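Local coordinates for DNA processing protein DprA (Streptococcus pneumoniae, PDB 3UQZ) that binds single-stranded DNA cooperatively, protects it from nucleases and helps load RecA onto it during natural transformation, at residues Asn209-Ala222 with Thr233-Ile247. Residues are numbered along the deposited sequence; the frame is centred on the assembly and turned at random.
Sequences NRIIAGLCRGVIVA and TCERAMEEGRDVFAI
Arg242 meets the backbone carbonyls of Gly214 and Cys216 while Val221 and Val219 pack on Cys234, and these three residues, which bury the most surface where 209-222 meets 233-247, show how a Rossmann-like beta-alpha-beta unit is closed by polar and apolar means at once. Arg242 leaves the turn after helix 229-239, where Gly241 ends the helix in a Schellman motif, and its chain bends at chi2 (-62°) and again at chi3 to bring the guanidinium to the backbone carbonyls at the C-terminal end of helix 204-215. Arg242 NE donates to Cys216 O at 2.9 Å, with that oxygen at the edge of the guanidinium and in its plane. Arg242 NH2 reaches Gly214 O, also at 2.9 Å, although this oxygen is tilted 18° from the plane. Together with NH1, bonded to Glu240 O, these contacts fix the rotation of the group and tie the end of one helix to the exit of the next.

Beyond the turn the backbones run parallel: Val219 accepts from Phe245 N and donates to Asp243 O, and Val221 pairs likewise with Ile247 N and Phe245 O. Val219 has CG1 anti to its backbone nitrogen (chi1 -176°), which puts CG1 4.0 Å from Cys234 SG and leaves Val219 CG2 against Ala237 CB at 3.9 Å. Val221 straddles the same sulfur with both methyls, CG1 and CG2 each 3.5 Å from Cys234 SG, while CG2 also meets Val244 CG2.

Helix 229-239 thus covers the face bearing Val219 and Val221, and helix 257-264 touches Cys234 of that helix and Ala246 of strand 243-246, on the same face. Strand 218-222 lies between strands 108-113 and 243-246, and helix 119-130 packs against Ala222 and Ile247.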
ATOM      1  N   ASN A 209      -6.867 -21.556 -11.253  1.00 33.97           N
ATOM      2  CA  ASN A 209      -6.070 -20.442 -10.724  1.00 33.04           C
ATOM      3  C   ASN A 209      -4.600 -20.774 -10.491  1.00 35.77           C
ATOM      4  O   ASN A 209      -3.739 -19.904 -10.671  1.00 36.75           O
ATOM      5  CB  ASN A 209      -6.694 -19.861  -9.467  1.00 29.99           C
ATOM      6  CG  ASN A 209      -7.994 -19.144  -9.699  1.00 50.37           C
ATOM      7  OD1 ASN A 209      -8.243 -18.538 -10.749  1.00 40.01           O
ATOM      8  ND2 ASN A 209      -8.846 -19.169  -8.696  1.00 46.43           N
ATOM      9  N   ARG A 210      -4.321 -22.022 -10.092  1.00 29.54           N
ATOM     10  CA  ARG A 210      -2.981 -22.572  -9.862  1.00 27.87           C
ATOM     11  C   ARG A 210      -2.147 -22.478 -11.165  1.00 32.05           C
ATOM     12  O   ARG A 210      -0.969 -22.116 -11.107  1.00 31.62           O
ATOM     13  CB  ARG A 210      -3.116 -24.011  -9.322  1.00 24.40           C
ATOM     14  CG  ARG A 210      -2.165 -25.056  -9.911  1.00 38.90           C
ATOM     15  CD  ARG A 210      -2.542 -26.496  -9.594  1.00 34.23           C
ATOM     16  NE  ARG A 210      -3.776 -26.863 -10.285  1.00 44.11           N
ATOM     17  CZ  ARG A 210      -3.876 -27.823 -11.196  1.00 53.78           C
ATOM     18  NH1 ARG A 210      -2.822 -28.557 -11.515  1.00 24.52           N
ATOM     19  NH2 ARG A 210      -5.038 -28.064 -11.782  1.00 49.30           N
ATOM     20  N   ILE A 211      -2.792 -22.743 -12.338  1.00 28.33           N
ATOM     21  CA  ILE A 211      -2.193 -22.677 -13.681  1.00 27.32           C
ATOM     22  C   ILE A 211      -1.942 -21.212 -14.075  1.00 33.78           C
ATOM     23  O   ILE A 211      -0.852 -20.911 -14.563  1.00 34.46           O
ATOM     24  CB  ILE A 211      -3.042 -23.443 -14.742  1.00 29.79           C
ATOM     25  CG1 ILE A 211      -3.296 -24.899 -14.310  1.00 28.84           C
ATOM     26  CG2 ILE A 211      -2.394 -23.374 -16.147  1.00 30.93           C
ATOM     27  CD1 ILE A 211      -4.437 -25.611 -15.047  1.00 29.76           C
ATOM     28  N   ILE A 212      -2.943 -20.306 -13.861  1.00 30.33           N
ATOM     29  CA  ILE A 212      -2.822 -18.867 -14.141  1.00 29.73           C
ATOM     30  C   ILE A 212      -1.562 -18.320 -13.456  1.00 34.85           C
ATOM     31  O   ILE A 212      -0.723 -17.716 -14.125  1.00 35.01           O
ATOM     32  CB  ILE A 212      -4.095 -18.067 -13.725  1.00 32.33           C
ATOM     33  CG1 ILE A 212      -5.332 -18.462 -14.569  1.00 31.75           C
ATOM     34  CG2 ILE A 212      -3.847 -16.542 -13.794  1.00 32.49           C
ATOM     35  CD1 ILE A 212      -6.617 -17.912 -14.080  1.00 32.23           C
ATOM     36  N   ALA A 213      -1.419 -18.572 -12.141  1.00 31.47           N
ATOM     37  CA  ALA A 213      -0.271 -18.132 -11.355  1.00 31.30           C
ATOM     38  C   ALA A 213       1.016 -18.833 -11.796  1.00 35.57           C
ATOM     39  O   ALA A 213       2.002 -18.153 -12.057  1.00 36.35           O
ATOM     40  CB  ALA A 213      -0.528 -18.371  -9.876  1.00 32.26           C
ATOM     41  N   GLY A 214       0.970 -20.163 -11.929  1.00 31.24           N
ATOM     42  CA  GLY A 214       2.099 -21.008 -12.320  1.00 30.41           C
ATOM     43  C   GLY A 214       2.760 -20.677 -13.644  1.00 34.05           C
ATOM     44  O   GLY A 214       3.979 -20.799 -13.784  1.00 34.01           O
ATOM     45  N   LEU A 215       1.956 -20.248 -14.623  1.00 29.81           N
ATOM     46  CA  LEU A 215       2.393 -19.850 -15.958  1.00 29.44           C
ATOM     47  C   LEU A 215       3.280 -18.589 -15.939  1.00 35.90           C
ATOM     48  O   LEU A 215       4.111 -18.425 -16.825  1.00 35.75           O
ATOM     49  CB  LEU A 215       1.130 -19.550 -16.782  1.00 28.83           C
ATOM     50  CG  LEU A 215       0.873 -20.230 -18.137  1.00 32.49           C
ATOM     51  CD1 LEU A 215       1.606 -21.540 -18.304  1.00 32.12           C
ATOM     52  CD2 LEU A 215      -0.617 -20.420 -18.357  1.00 32.58           C
ATOM     53  N   CYS A 216       3.088 -17.696 -14.950  1.00 35.01           N
ATOM     54  CA  CYS A 216       3.731 -16.378 -14.878  1.00 35.51           C
ATOM     55  C   CYS A 216       4.747 -16.142 -13.761  1.00 40.83           C
ATOM     56  O   CYS A 216       4.707 -16.795 -12.720  1.00 39.75           O
ATOM     57  CB  CYS A 216       2.664 -15.288 -14.887  1.00 35.81           C
ATOM     58  SG  CYS A 216       1.189 -15.714 -15.843  1.00 39.86           S
ATOM     59  N   ARG A 217       5.632 -15.148 -13.978  1.00 39.50           N
ATOM     60  CA  ARG A 217       6.668 -14.727 -13.022  1.00 39.80           C
ATOM     61  C   ARG A 217       6.131 -13.675 -12.025  1.00 42.96           C
ATOM     62  O   ARG A 217       6.768 -13.420 -10.999  1.00 42.43           O
ATOM     63  CB  ARG A 217       7.913 -14.193 -13.756  1.00 40.28           C
ATOM     64  CG  ARG A 217       8.529 -15.170 -14.758  1.00 48.65           C
ATOM     65  CD  ARG A 217       9.557 -16.082 -14.128  1.00 56.47           C
ATOM     66  NE  ARG A 217      10.910 -15.772 -14.596  1.00 68.53           N
ATOM     67  CZ  ARG A 217      11.490 -16.321 -15.662  1.00 77.71           C
ATOM     68  NH1 ARG A 217      10.837 -17.208 -16.403  1.00 59.52           N
ATOM     69  NH2 ARG A 217      12.729 -15.982 -15.996  1.00 61.82           N
ATOM     70  N   GLY A 218       4.964 -13.104 -12.343  1.00 38.62           N
ATOM     71  CA  GLY A 218       4.276 -12.121 -11.515  1.00 37.73           C
ATOM     72  C   GLY A 218       2.769 -12.153 -11.662  1.00 39.93           C
ATOM     73  O   GLY A 218       2.248 -12.526 -12.719  1.00 38.09           O
ATOM     74  N   VAL A 219       2.058 -11.745 -10.595  1.00 37.15           N
ATOM     75  CA  VAL A 219       0.589 -11.677 -10.553  1.00 36.50           C
ATOM     76  C   VAL A 219       0.164 -10.254 -10.192  1.00 40.24           C
ATOM     77  O   VAL A 219       0.624  -9.719  -9.194  1.00 40.86           O
ATOM     78  CB  VAL A 219      -0.050 -12.720  -9.580  1.00 39.86           C
ATOM     79  CG1 VAL A 219      -1.573 -12.686  -9.645  1.00 39.27           C
ATOM     80  CG2 VAL A 219       0.453 -14.133  -9.852  1.00 39.66           C
ATOM     81  N   ILE A 220      -0.729  -9.655 -10.992  1.00 36.38           N
ATOM     82  CA  ILE A 220      -1.299  -8.330 -10.759  1.00 35.11           C
ATOM     83  C   ILE A 220      -2.682  -8.508 -10.125  1.00 38.21           C
ATOM     84  O   ILE A 220      -3.535  -9.190 -10.698  1.00 35.95           O
ATOM     85  CB  ILE A 220      -1.334  -7.461 -12.052  1.00 38.27           C
ATOM     86  CG1 ILE A 220       0.088  -7.105 -12.540  1.00 37.61           C
ATOM     87  CG2 ILE A 220      -2.191  -6.189 -11.855  1.00 40.70           C
ATOM     88  CD1 ILE A 220       0.152  -6.543 -13.982  1.00 39.48           C
ATOM     89  N   VAL A 221      -2.884  -7.912  -8.924  1.00 37.03           N
ATOM     90  CA  VAL A 221      -4.159  -7.932  -8.190  1.00 36.64           C
ATOM     91  C   VAL A 221      -4.836  -6.583  -8.242  1.00 38.48           C
ATOM     92  O   VAL A 221      -4.180  -5.549  -8.135  1.00 37.31           O
ATOM     93  CB  VAL A 221      -4.101  -8.390  -6.718  1.00 40.74           C
ATOM     94  CG1 VAL A 221      -5.103  -9.503  -6.446  1.00 40.52           C
ATOM     95  CG2 VAL A 221      -2.692  -8.727  -6.254  1.00 40.60           C
ATOM     96  N   ALA A 222      -6.159  -6.611  -8.329  1.00 35.08           N
ATOM     97  CA  ALA A 222      -7.011  -5.438  -8.327  1.00 35.46           C
ATOM     98  C   ALA A 222      -8.349  -5.839  -7.775  1.00 41.39           C
ATOM     99  O   ALA A 222      -8.945  -6.822  -8.223  1.00 40.21           O
ATOM    100  CB  ALA A 222      -7.176  -4.896  -9.728  1.00 36.11           C
ATOM    101  N   THR A 233      -5.222 -17.054  -4.630  1.00 41.94           N
ATOM    102  CA  THR A 233      -4.332 -17.185  -5.792  1.00 40.60           C
ATOM    103  C   THR A 233      -2.992 -16.475  -5.507  1.00 44.27           C
ATOM    104  O   THR A 233      -1.937 -17.042  -5.783  1.00 43.73           O
ATOM    105  CB  THR A 233      -5.040 -16.633  -7.056  1.00 46.42           C
ATOM    106  OG1 THR A 233      -6.290 -17.299  -7.227  1.00 49.73           O
ATOM    107  CG2 THR A 233      -4.228 -16.793  -8.315  1.00 43.50           C
ATOM    108  N   CYS A 234      -3.040 -15.257  -4.932  1.00 40.91           N
ATOM    109  CA  CYS A 234      -1.869 -14.432  -4.608  1.00 40.26           C
ATOM    110  C   CYS A 234      -1.064 -14.979  -3.446  1.00 47.73           C
ATOM    111  O   CYS A 234       0.171 -14.974  -3.489  1.00 48.03           O
ATOM    112  CB  CYS A 234      -2.271 -12.984  -4.376  1.00 39.35           C
ATOM    113  SG  CYS A 234      -2.894 -12.157  -5.858  1.00 42.58           S
ATOM    114  N   GLU A 235      -1.755 -15.453  -2.407  1.00 46.39           N
ATOM    115  CA  GLU A 235      -1.100 -16.058  -1.256  1.00 47.72           C
ATOM    116  C   GLU A 235      -0.348 -17.325  -1.693  1.00 53.06           C
ATOM    117  O   GLU A 235       0.807 -17.498  -1.308  1.00 52.03           O
ATOM    118  CB  GLU A 235      -2.105 -16.319  -0.119  1.00 49.37           C
ATOM    119  CG  GLU A 235      -2.553 -15.040   0.580  1.00 61.11           C
ATOM    120  CD  GLU A 235      -3.522 -15.172   1.745  1.00 89.91           C
ATOM    121  OE1 GLU A 235      -4.423 -16.041   1.693  1.00 85.41           O
ATOM    122  OE2 GLU A 235      -3.402 -14.365   2.697  1.00 87.64           O
ATOM    123  N   ARG A 236      -0.960 -18.152  -2.568  1.00 51.80           N
ATOM    124  CA  ARG A 236      -0.305 -19.348  -3.105  1.00 52.82           C
ATOM    125  C   ARG A 236       0.816 -18.974  -4.113  1.00 57.38           C
ATOM    126  O   ARG A 236       1.835 -19.663  -4.162  1.00 56.83           O
ATOM    127  CB  ARG A 236      -1.334 -20.338  -3.698  1.00 56.21           C
ATOM    128  CG  ARG A 236      -0.769 -21.725  -4.088  1.00 72.08           C
ATOM    129  CD  ARG A 236      -0.571 -22.653  -2.895  1.00 83.34           C
ATOM    130  NE  ARG A 236       0.092 -23.905  -3.262  1.00 91.32           N
ATOM    131  CZ  ARG A 236       1.404 -24.117  -3.186  1.00107.75           C
ATOM    132  NH1 ARG A 236       2.213 -23.152  -2.761  1.00 97.30           N
ATOM    133  NH2 ARG A 236       1.916 -25.287  -3.532  1.00 94.01           N
ATOM    134  N   ALA A 237       0.647 -17.860  -4.875  1.00 53.96           N
ATOM    135  CA  ALA A 237       1.674 -17.374  -5.814  1.00 52.87           C
ATOM    136  C   ALA A 237       2.919 -16.912  -5.043  1.00 57.02           C
ATOM    137  O   ALA A 237       4.041 -17.135  -5.507  1.00 56.78           O
ATOM    138  CB  ALA A 237       1.135 -16.240  -6.672  1.00 53.06           C
HETATM  139  N   MSE A 238       2.716 -16.293  -3.859  1.00 53.11           N
HETATM  140  CA  MSE A 238       3.781 -15.832  -2.971  1.00 52.66           C
HETATM  141  C   MSE A 238       4.543 -17.039  -2.399  1.00 60.00           C
HETATM  142  O   MSE A 238       5.769 -16.992  -2.285  1.00 60.91           O
HETATM  143  CB  MSE A 238       3.196 -14.958  -1.857  1.00 54.17           C
HETATM  144  CG  MSE A 238       3.672 -13.511  -1.926  1.00 60.13           C
HETATM  145 SE   MSE A 238       2.374 -12.181  -1.287  0.65 66.37          SE
HETATM  146  CE  MSE A 238       3.611 -10.911  -0.581  1.00 62.70           C
ATOM    147  N   GLU A 239       3.818 -18.141  -2.116  1.00 57.46           N
ATOM    148  CA  GLU A 239       4.380 -19.408  -1.631  1.00 57.49           C
ATOM    149  C   GLU A 239       5.221 -20.085  -2.729  1.00 60.61           C
ATOM    150  O   GLU A 239       6.174 -20.793  -2.410  1.00 61.76           O
ATOM    151  CB  GLU A 239       3.264 -20.357  -1.157  1.00 59.16           C
ATOM    152  CG  GLU A 239       2.666 -20.014   0.202  1.00 72.79           C
ATOM    153  CD  GLU A 239       1.265 -20.542   0.473  1.00 99.60           C
ATOM    154  OE1 GLU A 239       0.925 -21.652  -0.003  1.00 98.68           O
ATOM    155  OE2 GLU A 239       0.509 -19.850   1.192  1.00 94.00           O
ATOM    156  N   GLU A 240       4.879 -19.858  -4.013  1.00 54.91           N
ATOM    157  CA  GLU A 240       5.603 -20.400  -5.169  1.00 53.44           C
ATOM    158  C   GLU A 240       6.803 -19.504  -5.571  1.00 55.83           C
ATOM    159  O   GLU A 240       7.487 -19.795  -6.559  1.00 56.04           O
ATOM    160  CB  GLU A 240       4.651 -20.632  -6.366  1.00 54.49           C
ATOM    161  CG  GLU A 240       3.682 -21.797  -6.210  1.00 62.05           C
ATOM    162  CD  GLU A 240       4.228 -23.215  -6.284  1.00 81.37           C
ATOM    163  OE1 GLU A 240       5.413 -23.401  -6.651  1.00 86.84           O
ATOM    164  OE2 GLU A 240       3.445 -24.149  -5.998  1.00 63.79           O
ATOM    165  N   GLY A 241       7.043 -18.441  -4.797  1.00 50.14           N
ATOM    166  CA  GLY A 241       8.129 -17.488  -5.019  1.00 48.51           C
ATOM    167  C   GLY A 241       7.888 -16.483  -6.130  1.00 49.22           C
ATOM    168  O   GLY A 241       8.842 -15.871  -6.621  1.00 48.63           O
ATOM    169  N   ARG A 242       6.611 -16.284  -6.519  1.00 43.32           N
ATOM    170  CA  ARG A 242       6.228 -15.342  -7.576  1.00 41.95           C
ATOM    171  C   ARG A 242       5.922 -13.956  -6.997  1.00 43.32           C
ATOM    172  O   ARG A 242       5.443 -13.845  -5.864  1.00 41.82           O
ATOM    173  CB  ARG A 242       5.025 -15.868  -8.402  1.00 41.22           C
ATOM    174  CG  ARG A 242       5.087 -17.334  -8.865  1.00 45.79           C
ATOM    175  CD  ARG A 242       6.256 -17.627  -9.793  1.00 53.69           C
ATOM    176  NE  ARG A 242       5.932 -18.646 -10.793  1.00 60.49           N
ATOM    177  CZ  ARG A 242       6.117 -19.953 -10.626  1.00 74.70           C
ATOM    178  NH1 ARG A 242       6.612 -20.421  -9.485  1.00 67.32           N
ATOM    179  NH2 ARG A 242       5.812 -20.802 -11.598  1.00 52.82           N
ATOM    180  N   ASP A 243       6.220 -12.897  -7.775  1.00 39.07           N
ATOM    181  CA  ASP A 243       5.978 -11.517  -7.377  1.00 38.07           C
ATOM    182  C   ASP A 243       4.504 -11.203  -7.479  1.00 41.28           C
ATOM    183  O   ASP A 243       3.846 -11.613  -8.444  1.00 40.34           O
ATOM    184  CB  ASP A 243       6.747 -10.534  -8.271  1.00 40.36           C
ATOM    185  CG  ASP A 243       8.254 -10.516  -8.127  1.00 55.24           C
ATOM    186  OD1 ASP A 243       8.749 -10.700  -6.982  1.00 58.09           O
ATOM    187  OD2 ASP A 243       8.941 -10.236  -9.137  1.00 58.67           O
ATOM    188  N   VAL A 244       3.980 -10.467  -6.485  1.00 36.93           N
ATOM    189  CA  VAL A 244       2.601 -10.006  -6.495  1.00 35.02           C
ATOM    190  C   VAL A 244       2.558  -8.488  -6.493  1.00 38.50           C
ATOM    191  O   VAL A 244       3.217  -7.851  -5.670  1.00 39.25           O
ATOM    192  CB  VAL A 244       1.546 -10.780  -5.639  1.00 37.95           C
ATOM    193  CG1 VAL A 244       2.177 -11.808  -4.710  1.00 37.73           C
ATOM    194  CG2 VAL A 244       0.590  -9.865  -4.895  1.00 37.45           C
ATOM    195  N   PHE A 245       1.894  -7.922  -7.511  1.00 34.18           N
ATOM    196  CA  PHE A 245       1.768  -6.490  -7.739  1.00 33.73           C
ATOM    197  C   PHE A 245       0.346  -6.088  -7.436  1.00 38.81           C
ATOM    198  O   PHE A 245      -0.561  -6.425  -8.199  1.00 39.07           O
ATOM    199  CB  PHE A 245       2.149  -6.141  -9.194  1.00 35.23           C
ATOM    200  CG  PHE A 245       3.489  -6.668  -9.638  1.00 36.11           C
ATOM    201  CD1 PHE A 245       4.667  -6.062  -9.220  1.00 38.18           C
ATOM    202  CD2 PHE A 245       3.576  -7.776 -10.477  1.00 37.82           C
ATOM    203  CE1 PHE A 245       5.911  -6.559  -9.627  1.00 38.55           C
ATOM    204  CE2 PHE A 245       4.823  -8.277 -10.879  1.00 39.59           C
ATOM    205  CZ  PHE A 245       5.980  -7.666 -10.447  1.00 37.26           C
ATOM    206  N   ALA A 246       0.132  -5.407  -6.298  1.00 35.50           N
ATOM    207  CA  ALA A 246      -1.211  -5.020  -5.883  1.00 34.70           C
ATOM    208  C   ALA A 246      -1.558  -3.573  -6.191  1.00 40.67           C
ATOM    209  O   ALA A 246      -0.765  -2.670  -5.916  1.00 41.85           O
ATOM    210  CB  ALA A 246      -1.418  -5.333  -4.417  1.00 34.77           C
ATOM    211  N   ILE A 247      -2.742  -3.361  -6.795  1.00 37.36           N
ATOM    212  CA  ILE A 247      -3.275  -2.038  -7.118  1.00 37.44           C
ATOM    213  C   ILE A 247      -4.099  -1.569  -5.905  1.00 44.34           C
ATOM    214  O   ILE A 247      -5.049  -2.267  -5.523  1.00 44.53           O
ATOM    215  CB  ILE A 247      -4.112  -2.038  -8.436  1.00 39.72           C
ATOM    216  CG1 ILE A 247      -3.260  -2.481  -9.655  1.00 38.83           C
ATOM    217  CG2 ILE A 247      -4.754  -0.656  -8.680  1.00 39.39           C
ATOM    218  CD1 ILE A 247      -4.067  -2.981 -10.865  1.00 34.74           C
TER
HETATM  219  O   HOH W   1       8.068 -10.815 -11.771  1.00 52.87           O